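Local coordinates for sensory box/GGDEF family protein (Caulobacter crescentus, PDB 4YME) that probably takes part in cyclic di-GMP signalling, this chain being the GGDEF (diguanylate cyclase family) domain of a larger membrane protein that also carries an EAL domain, at residues A55-R66 / A112-M123; G124-Y132 / N145-K154. All coordinates share one frame; numbering follows the deposited sequence. Where two conformers were deposited one is given.

Contact 1 of 2, residues A55-R66 / A112-M123; sequences AGDALLVETARR and APVPFDGQELAM
Ala112 O is gripped end-on by the guanidinium of Arg66, with NH1 at 2.8 Å and NH2 at 3.1 Å from that oxygen. Both nitrogens approach from the same face of the carbonyl plane; NH1 is tilted modestly from it, whereas NH2 stands well above it. NH2 also bonds Pro113 O, at 3.2 Å, and both acceptors lie near the guanidinium plane. An extended chain from CG to NE carries the group out to the loop, and Arg66 NE is held at 2.8 Å by Glu62 OE2. Glu62 is itself bound side-on by NE and NH2 of Arg65, so one carboxylate orients two arginines. A lysine in place of Arg66 could not make all these bonds, and would probably leave Ala112 O or Pro113 O without its donor and the loop less firmly held. Beyond this polar end, helix 53-70 of the ferredoxin-like GGDEF domain packs against the β-hairpin of strands 114-116 and 119-121, which is closed by a type I' turn. There Phe116, its CG anti to the backbone N (chi1 -180°), lays one ring face over Ala55 CA in a CH-pi contact, 3.8 Å from ring centroid to CA. Ala58 CB meets the ring obliquely at CD1, 3.6 Å away, while Leu121 CD1 rests on Ala55 CB. Deeper in, Leu59 CD2 lies alongside the selenium of Met123, at 3.6 Å in the modelled conformer.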
loop_
_atom_site.group_PDB
_atom_site.type_symbol
_atom_site.label_atom_id
_atom_site.label_comp_id
_atom_site.label_asym_id
_atom_site.label_seq_id
_atom_site.Cartn_x
_atom_site.Cartn_y
_atom_site.Cartn_z
ATOM N N ALA A 55 -11.174 2.872 -16.862
ATOM C CA ALA A 55 -9.962 2.034 -16.962
ATOM C C ALA A 55 -9.109 2.187 -15.703
ATOM O O ALA A 55 -8.629 1.178 -15.149
ATOM C CB ALA A 55 -9.132 2.418 -18.161
ATOM N N GLY A 56 -8.870 3.414 -15.314
ATOM C CA GLY A 56 -8.118 3.637 -14.058
ATOM C C GLY A 56 -8.839 2.996 -12.886
ATOM O O GLY A 56 -8.196 2.346 -12.027
ATOM N N ASP A 57 -10.159 3.067 -12.854
ATOM C CA ASP A 57 -10.925 2.396 -11.786
ATOM C C ASP A 57 -10.714 0.890 -11.747
ATOM O O ASP A 57 -10.587 0.296 -10.676
ATOM C CB ASP A 57 -12.414 2.761 -11.858
ATOM C CG ASP A 57 -12.683 4.185 -11.484
ATOM O OD1 ASP A 57 -11.769 4.952 -11.081
ATOM O OD2 ASP A 57 -13.882 4.577 -11.639
ATOM N N ALA A 58 -10.655 0.268 -12.910
ATOM C CA ALA A 58 -10.439 -1.150 -13.034
ATOM C C ALA A 58 -9.056 -1.474 -12.424
ATOM O O ALA A 58 -8.929 -2.506 -11.776
ATOM C CB ALA A 58 -10.487 -1.551 -14.534
ATOM N N LEU A 59 -8.071 -0.598 -12.647
ATOM C CA LEU A 59 -6.738 -0.794 -12.059
ATOM C C LEU A 59 -6.840 -0.798 -10.557
ATOM O O LEU A 59 -6.187 -1.612 -9.887
ATOM C CB LEU A 59 -5.682 0.251 -12.477
ATOM C CG LEU A 59 -5.258 0.291 -13.944
ATOM C CD1 LEU A 59 -4.248 1.405 -14.137
ATOM C CD2 LEU A 59 -4.714 -0.987 -14.424
ATOM N N LEU A 60 -7.607 0.171 -10.047
ATOM C CA LEU A 60 -7.742 0.295 -8.573
ATOM C C LEU A 60 -8.400 -0.920 -7.959
ATOM O O LEU A 60 -7.975 -1.432 -6.926
ATOM C CB LEU A 60 -8.413 1.602 -8.177
ATOM C CG LEU A 60 -7.752 2.883 -8.723
ATOM C CD1 LEU A 60 -8.535 4.104 -8.332
ATOM C CD2 LEU A 60 -6.321 2.983 -8.239
ATOM N N VAL A 61 -9.466 -1.393 -8.588
ATOM C CA VAL A 61 -10.234 -2.545 -8.112
ATOM C C VAL A 61 -9.394 -3.798 -8.138
ATOM O O VAL A 61 -9.380 -4.577 -7.187
ATOM C CB VAL A 61 -11.516 -2.697 -8.970
ATOM C CG1 VAL A 61 -12.150 -4.031 -8.760
ATOM C CG2 VAL A 61 -12.480 -1.552 -8.555
ATOM N N GLU A 62 -8.614 -3.967 -9.196
ATOM C CA GLU A 62 -7.790 -5.173 -9.274
ATOM C C GLU A 62 -6.616 -5.078 -8.277
ATOM O O GLU A 62 -6.259 -6.074 -7.676
ATOM C CB GLU A 62 -7.281 -5.357 -10.684
ATOM C CG GLU A 62 -6.359 -6.541 -10.866
ATOM C CD GLU A 62 -6.924 -7.868 -10.599
ATOM O OE1 GLU A 62 -8.152 -8.051 -10.424
ATOM O OE2 GLU A 62 -6.158 -8.847 -10.433
ATOM N N THR A 63 -6.031 -3.899 -8.103
ATOM C CA THR A 63 -4.952 -3.723 -7.105
ATOM C C THR A 63 -5.481 -4.135 -5.756
ATOM O O THR A 63 -4.823 -4.841 -5.025
ATOM C CB THR A 63 -4.472 -2.268 -7.080
ATOM O OG1 THR A 63 -3.865 -1.973 -8.370
ATOM C CG2 THR A 63 -3.430 -2.015 -6.001
ATOM N N ALA A 64 -6.679 -3.645 -5.409
ATOM C CA ALA A 64 -7.272 -3.966 -4.124
ATOM C C ALA A 64 -7.542 -5.435 -3.962
ATOM O O ALA A 64 -7.322 -5.980 -2.885
ATOM C CB ALA A 64 -8.511 -3.184 -3.942
ATOM N N ARG A 65 -8.054 -6.071 -5.005
ATOM C CA ARG A 65 -8.271 -7.518 -4.956
ATOM C C ARG A 65 -6.978 -8.284 -4.670
ATOM O O ARG A 65 -6.950 -9.161 -3.797
ATOM C CB ARG A 65 -8.907 -8.014 -6.262
ATOM C CG ARG A 65 -9.236 -9.492 -6.212
ATOM C CD ARG A 65 -9.533 -10.042 -7.565
ATOM N NE ARG A 65 -8.316 -10.177 -8.386
ATOM C CZ ARG A 65 -7.409 -11.145 -8.244
ATOM N NH1 ARG A 65 -7.522 -12.081 -7.311
ATOM N NH2 ARG A 65 -6.356 -11.162 -9.032
ATOM N N ARG A 66 -5.886 -7.905 -5.354
ATOM C CA ARG A 66 -4.584 -8.495 -5.146
ATOM C C ARG A 66 -4.083 -8.244 -3.723
ATOM O O ARG A 66 -3.613 -9.153 -3.019
ATOM C CB ARG A 66 -3.584 -8.029 -6.207
ATOM C CG ARG A 66 -3.985 -8.476 -7.600
ATOM C CD ARG A 66 -2.938 -8.087 -8.669
ATOM N NE ARG A 66 -3.448 -8.256 -10.016
ATOM C CZ ARG A 66 -2.817 -7.889 -11.113
ATOM N NH1 ARG A 66 -1.568 -7.428 -11.051
ATOM N NH2 ARG A 66 -3.429 -8.046 -12.285
ATOM N N ALA A 112 1.506 -7.786 -12.931
ATOM C CA ALA A 112 0.766 -8.388 -14.078
ATOM C C ALA A 112 -0.301 -7.486 -14.575
ATOM O O ALA A 112 -0.939 -6.838 -13.758
ATOM C CB ALA A 112 0.134 -9.694 -13.704
ATOM N N PRO A 113 -0.536 -7.404 -15.873
ATOM C CA PRO A 113 -1.591 -6.494 -16.373
ATOM C C PRO A 113 -3.000 -6.875 -15.930
ATOM O O PRO A 113 -3.194 -7.974 -15.436
ATOM C CB PRO A 113 -1.479 -6.592 -17.910
ATOM C CG PRO A 113 -0.534 -7.696 -18.155
ATOM C CD PRO A 113 0.238 -7.998 -16.979
ATOM N N VAL A 114 -3.950 -5.998 -16.203
ATOM C CA VAL A 114 -5.351 -6.308 -15.877
ATOM C C VAL A 114 -6.217 -6.214 -17.090
ATOM O O VAL A 114 -6.136 -5.278 -17.856
ATOM C CB VAL A 114 -5.896 -5.450 -14.737
ATOM C CG1 VAL A 114 -5.896 -4.058 -15.049
ATOM C CG2 VAL A 114 -7.340 -5.899 -14.341
ATOM N N PRO A 115 -7.086 -7.244 -17.278
ATOM C CA PRO A 115 -7.979 -7.158 -18.432
ATOM C C PRO A 115 -9.021 -6.073 -18.257
ATOM O O PRO A 115 -9.512 -5.882 -17.155
ATOM C CB PRO A 115 -8.667 -8.536 -18.502
ATOM C CG PRO A 115 -8.231 -9.276 -17.342
ATOM C CD PRO A 115 -7.284 -8.494 -16.524
ATOM N N PHE A 116 -9.297 -5.357 -19.327
ATOM C CA PHE A 116 -10.308 -4.314 -19.345
ATOM C C PHE A 116 -10.871 -4.148 -20.744
ATOM O O PHE A 116 -10.126 -3.808 -21.647
ATOM C CB PHE A 116 -9.701 -3.001 -18.920
ATOM C CG PHE A 116 -10.670 -1.864 -18.899
ATOM C CD1 PHE A 116 -11.653 -1.798 -17.930
ATOM C CD2 PHE A 116 -10.621 -0.888 -19.860
ATOM C CE1 PHE A 116 -12.558 -0.753 -17.922
ATOM C CE2 PHE A 116 -11.497 0.140 -19.862
ATOM C CZ PHE A 116 -12.493 0.203 -18.894
ATOM N N ASP A 117 -12.193 -4.340 -20.895
ATOM C CA ASP A 117 -12.913 -3.956 -22.151
ATOM C C ASP A 117 -12.247 -4.635 -23.371
ATOM O O ASP A 117 -11.962 -3.991 -24.399
ATOM C CB ASP A 117 -12.938 -2.408 -22.275
ATOM C CG ASP A 117 -13.839 -1.877 -23.422
ATOM O OD1 ASP A 117 -14.868 -2.510 -23.754
ATOM O OD2 ASP A 117 -13.497 -0.808 -23.993
ATOM N N GLY A 118 -11.923 -5.918 -23.194
ATOM C CA GLY A 118 -11.198 -6.693 -24.205
ATOM C C GLY A 118 -9.756 -6.302 -24.515
ATOM O O GLY A 118 -9.201 -6.774 -25.500
ATOM N N GLN A 119 -9.155 -5.427 -23.700
ATOM C CA GLN A 119 -7.741 -5.089 -23.797
ATOM C C GLN A 119 -7.076 -5.451 -22.456
ATOM O O GLN A 119 -7.712 -5.981 -21.534
ATOM C CB GLN A 119 -7.555 -3.598 -24.077
ATOM C CG GLN A 119 -8.358 -3.059 -25.277
ATOM C CD GLN A 119 -8.937 -1.665 -25.037
ATOM O OE1 GLN A 119 -9.211 -1.265 -23.884
ATOM N NE2 GLN A 119 -9.140 -0.919 -26.128
ATOM N N GLU A 120 -5.773 -5.237 -22.399
ATOM C CA GLU A 120 -5.030 -5.342 -21.140
ATOM C C GLU A 120 -4.419 -4.013 -20.817
ATOM O O GLU A 120 -3.876 -3.332 -21.661
ATOM C CB GLU A 120 -3.965 -6.413 -21.217
ATOM C CG GLU A 120 -4.568 -7.802 -21.142
ATOM C CD GLU A 120 -3.540 -8.867 -20.951
ATOM O OE1 GLU A 120 -2.406 -8.730 -21.464
ATOM O OE2 GLU A 120 -3.867 -9.865 -20.282
ATOM N N LEU A 121 -4.531 -3.636 -19.550
ATOM C CA LEU A 121 -4.008 -2.403 -19.031
ATOM C C LEU A 121 -2.727 -2.687 -18.241
ATOM O O LEU A 121 -2.648 -3.673 -17.459
ATOM C CB LEU A 121 -5.011 -1.759 -18.122
ATOM C CG LEU A 121 -6.366 -1.400 -18.724
ATOM C CD1 LEU A 121 -7.181 -0.827 -17.578
ATOM C CD2 LEU A 121 -6.199 -0.419 -19.795
ATOM N N ALA A 122 -1.707 -1.865 -18.528
ATOM C CA ALA A 122 -0.401 -1.939 -17.839
ATOM C C ALA A 122 -0.516 -1.644 -16.366
ATOM O O ALA A 122 -1.092 -0.655 -15.908
ATOM C CB ALA A 122 0.548 -0.997 -18.468
HETATM N N MSE A 123 -0.016 -2.600 -15.587
HETATM C CA MSE A 123 0.056 -2.411 -14.128
HETATM C C MSE A 123 1.557 -2.096 -13.846
HETATM O O MSE A 123 2.208 -1.439 -14.650
HETATM C CB MSE A 123 -0.581 -3.589 -13.347
HETATM C CG MSE A 123 -2.112 -3.760 -13.431
HETATM SE SE MSE A 123 -3.296 -3.116 -11.949
HETATM C CE MSE A 123 -2.597 -4.177 -10.480
#

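Contact 2 of 2, residues G124-Y132 / N145-K154; sequences GSSLGVSLY and NADMALYRAK
Gly128 lies directly against helix 139-156: its CA is 3.7 Å from Leu150 N and 3.8 Å from Ala149 C, and the CA atoms of Gly128 and Leu150 are only 3.9 Å apart. A β-carbon at Gly128 would run into the helix backbone, so glycine allows so close a crossing. Ala149 CB reaches the strand backbone at Val129 N, and Ala153 CB comes within 3.1 Å of Leu127 O. Leu150, with CG anti to the backbone N (chi1 175°), sets CD1 over one face of the Ser126 carbonyl, 3.5 Å from its oxygen. The helix thus lies across edge strand 125-131 of the ferredoxin-like sheet, whose other side here carries Leu127 and Leu131 against helix 95-109. Toward its two ends the contact becomes more polar and the backbones draw apart. At one, the looser, Lys154 CG merely slides along Ser126 CB, while the Lys154 amine pairs with Asp40 and the Ser126 hydroxyl with Asp42. At the other, in the modelled conformers, buried Ser130 OG donates to Asn145 OD1 over 2.8 Å, in the amide plane and on a lone pair. A water donates 2.7 Å bonds to this OD1 and to Val129 O, which do not pair directly. Van der Waals packing of Gly128 and the alanines therefore sets the helix-strand distance, while the direct bond and water bridge tether the end near Asn145.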
loop_
_atom_site.group_PDB
_atom_site.type_symbol
_atom_site.label_atom_id
_atom_site.label_comp_id
_atom_site.label_asym_id
_atom_site.label_seq_id
_atom_site.Cartn_x
_atom_site.Cartn_y
_atom_site.Cartn_z
ATOM N N GLY A 124 2.122 -2.523 -12.719
ATOM C CA GLY A 124 3.437 -2.099 -12.294
ATOM C C GLY A 124 3.256 -1.081 -11.188
ATOM O O GLY A 124 2.423 -0.218 -11.282
ATOM N N SER A 125 4.070 -1.185 -10.160
ATOM C CA SER A 125 3.969 -0.296 -9.010
ATOM C C SER A 125 5.340 0.141 -8.514
ATOM O O SER A 125 6.373 -0.497 -8.839
ATOM C CB SER A 125 3.294 -1.064 -7.898
ATOM O OG SER A 125 4.066 -2.186 -7.469
ATOM N N SER A 126 5.330 1.188 -7.709
ATOM C CA SER A 126 6.479 1.656 -6.967
ATOM C C SER A 126 6.113 1.723 -5.519
ATOM O O SER A 126 4.922 1.890 -5.215
ATOM C CB SER A 126 6.872 3.028 -7.448
ATOM O OG SER A 126 7.300 3.002 -8.800
ATOM N N LEU A 127 7.053 1.554 -4.626
ATOM C CA LEU A 127 6.757 1.561 -3.216
ATOM C C LEU A 127 7.855 2.147 -2.373
ATOM O O LEU A 127 9.047 2.171 -2.795
ATOM C CB LEU A 127 6.270 0.237 -2.703
ATOM C CG LEU A 127 7.094 -0.969 -2.720
ATOM C CD1 LEU A 127 8.133 -0.928 -1.636
ATOM C CD2 LEU A 127 6.147 -2.149 -2.442
ATOM N N GLY A 128 7.462 2.654 -1.222
ATOM C CA GLY A 128 8.372 3.159 -0.196
ATOM C C GLY A 128 8.021 2.569 1.129
ATOM O O GLY A 128 6.814 2.378 1.416
ATOM N N VAL A 129 8.998 2.363 1.972
ATOM C CA VAL A 129 8.841 1.676 3.237
ATOM C C VAL A 129 9.336 2.553 4.373
ATOM O O VAL A 129 10.478 3.059 4.332
ATOM C CB VAL A 129 9.625 0.351 3.265
ATOM C CG1 VAL A 129 9.437 -0.375 4.636
ATOM C CG2 VAL A 129 9.177 -0.553 2.146
ATOM N N SER A 130 8.545 2.657 5.426
ATOM C CA SER A 130 8.949 3.255 6.691
ATOM C C SER A 130 8.814 2.253 7.807
ATOM O O SER A 130 7.833 1.490 7.879
ATOM C CB SER A 130 8.107 4.470 7.004
ATOM O OG SER A 130 8.122 5.339 5.902
ATOM N N LEU A 131 9.788 2.218 8.733
ATOM C CA LEU A 131 9.815 1.261 9.825
ATOM C C LEU A 131 9.643 1.969 11.147
ATOM O O LEU A 131 10.222 3.042 11.388
ATOM C CB LEU A 131 11.183 0.539 9.827
ATOM C CG LEU A 131 11.592 -0.169 8.536
ATOM C CD1 LEU A 131 13.032 -0.745 8.623
ATOM C CD2 LEU A 131 10.578 -1.205 8.213
ATOM N N TYR A 132 8.809 1.421 12.016
ATOM C CA TYR A 132 8.671 1.885 13.378
ATOM C C TYR A 132 9.829 1.301 14.243
ATOM O O TYR A 132 10.145 0.127 14.077
ATOM C CB TYR A 132 7.322 1.398 13.947
ATOM C CG TYR A 132 7.115 1.740 15.406
ATOM C CD1 TYR A 132 6.625 2.995 15.787
ATOM C CD2 TYR A 132 7.390 0.827 16.407
ATOM C CE1 TYR A 132 6.459 3.322 17.113
ATOM C CE2 TYR A 132 7.251 1.170 17.739
ATOM C CZ TYR A 132 6.790 2.421 18.084
ATOM O OH TYR A 132 6.606 2.743 19.416
ATOM N N ASN A 145 6.641 9.820 6.257
ATOM C CA ASN A 145 7.966 9.258 5.943
ATOM C C ASN A 145 7.840 8.207 4.860
ATOM O O ASN A 145 8.726 8.087 3.997
ATOM C CB ASN A 145 8.596 8.590 7.147
ATOM C CG ASN A 145 10.001 8.159 6.865
ATOM O OD1 ASN A 145 10.244 7.038 6.414
ATOM N ND2 ASN A 145 10.933 9.063 7.062
ATOM N N ALA A 146 6.746 7.442 4.862
ATOM C CA ALA A 146 6.589 6.409 3.814
ATOM C C ALA A 146 6.310 7.063 2.482
ATOM O O ALA A 146 6.750 6.556 1.461
ATOM C CB ALA A 146 5.479 5.406 4.178
ATOM N N ASP A 147 5.614 8.182 2.491
ATOM C CA ASP A 147 5.325 8.916 1.248
ATOM C C ASP A 147 6.627 9.530 0.685
ATOM O O ASP A 147 6.879 9.512 -0.550
ATOM C CB ASP A 147 4.286 9.995 1.575
ATOM C CG ASP A 147 3.657 10.613 0.343
ATOM O OD1 ASP A 147 3.151 9.834 -0.525
ATOM O OD2 ASP A 147 3.609 11.870 0.294
HETATM N N MSE A 148 7.479 10.054 1.557
HETATM C CA MSE A 148 8.778 10.539 1.166
HETATM C C MSE A 148 9.624 9.385 0.590
HETATM O O MSE A 148 10.321 9.549 -0.437
HETATM C CB MSE A 148 9.472 11.183 2.338
HETATM C CG MSE A 148 10.707 11.783 2.067
HETATM SE SE MSE A 148 11.293 13.102 3.428
HETATM C CE MSE A 148 11.479 11.885 4.889
ATOM N N ALA A 149 9.559 8.230 1.242
ATOM C CA ALA A 149 10.277 7.051 0.753
ATOM C C ALA A 149 9.769 6.635 -0.620
ATOM O O ALA A 149 10.549 6.223 -1.467
ATOM C CB ALA A 149 10.127 5.923 1.770
ATOM N N LEU A 150 8.476 6.791 -0.863
ATOM C CA LEU A 150 7.893 6.505 -2.182
ATOM C C LEU A 150 8.466 7.467 -3.212
ATOM O O LEU A 150 8.877 7.021 -4.293
ATOM C CB LEU A 150 6.364 6.542 -2.175
ATOM C CG LEU A 150 5.677 6.366 -3.551
ATOM C CD1 LEU A 150 5.977 5.034 -4.197
ATOM C CD2 LEU A 150 4.206 6.455 -3.372
ATOM N N TYR A 151 8.516 8.766 -2.885
ATOM C CA TYR A 151 9.117 9.741 -3.782
ATOM C C TYR A 151 10.543 9.329 -4.146
ATOM O O TYR A 151 10.903 9.346 -5.334
ATOM C CB TYR A 151 9.144 11.186 -3.188
ATOM C CG TYR A 151 9.863 12.147 -4.118
ATOM C CD1 TYR A 151 9.199 12.725 -5.168
ATOM C CD2 TYR A 151 11.203 12.429 -3.942
ATOM C CE1 TYR A 151 9.850 13.555 -6.063
ATOM C CE2 TYR A 151 11.877 13.274 -4.839
ATOM C CZ TYR A 151 11.171 13.810 -5.880
ATOM O OH TYR A 151 11.767 14.636 -6.811
ATOM N N ARG A 152 11.343 9.005 -3.124
ATOM C CA ARG A 152 12.745 8.625 -3.326
ATOM C C ARG A 152 12.852 7.382 -4.207
ATOM O O ARG A 152 13.731 7.289 -5.075
ATOM C CB ARG A 152 13.445 8.368 -1.998
ATOM C CG ARG A 152 13.665 9.611 -1.150
ATOM C CD ARG A 152 14.370 10.674 -1.952
ATOM N NE ARG A 152 14.907 11.747 -1.141
ATOM C CZ ARG A 152 15.220 12.936 -1.633
ATOM N NH1 ARG A 152 15.005 13.205 -2.909
ATOM N NH2 ARG A 152 15.720 13.858 -0.843
ATOM N N ALA A 153 11.972 6.428 -3.970
ATOM C CA ALA A 153 11.942 5.191 -4.768
ATOM C C ALA A 153 11.573 5.421 -6.237
ATOM O O ALA A 153 12.069 4.730 -7.117
ATOM C CB ALA A 153 10.967 4.201 -4.148
ATOM N N LYS A 154 10.695 6.371 -6.487
ATOM C CA LYS A 154 10.282 6.694 -7.857
ATOM C C LYS A 154 11.397 7.458 -8.561
ATOM O O LYS A 154 11.605 7.229 -9.747
ATOM C CB LYS A 154 8.946 7.444 -7.893
ATOM C CG LYS A 154 7.760 6.553 -7.488
ATOM C CD LYS A 154 6.512 7.361 -7.191
ATOM C CE LYS A 154 5.974 8.013 -8.413
ATOM N NZ LYS A 154 4.765 8.784 -8.067
HETATM O O HOH W 1 11.860 5.337 4.981
#

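Overall arrangement
Contacts 1 and 2 follow in series along the chain: residues 112-123, which complete contact 1, run straight into 124-132, which open contact 2. Their centres are nonetheless 22 Å apart, and the segments meet only through this join in the sequence. Contact 1 lies farther from the centre of the domain, where the hairpin of strands 114-116 and 119-121 seats on helix 53-70; contact 2 places helix 139-156 against edge strand 125-131 of the four-stranded antiparallel sheet. Strand 33-41 relates the two, since it touches Leu59 and Thr63 of helix 53-70 and pairs with strand 125-131. The chain thus passes from a peripheral hairpin into the central sheet of a single GGDEF domain.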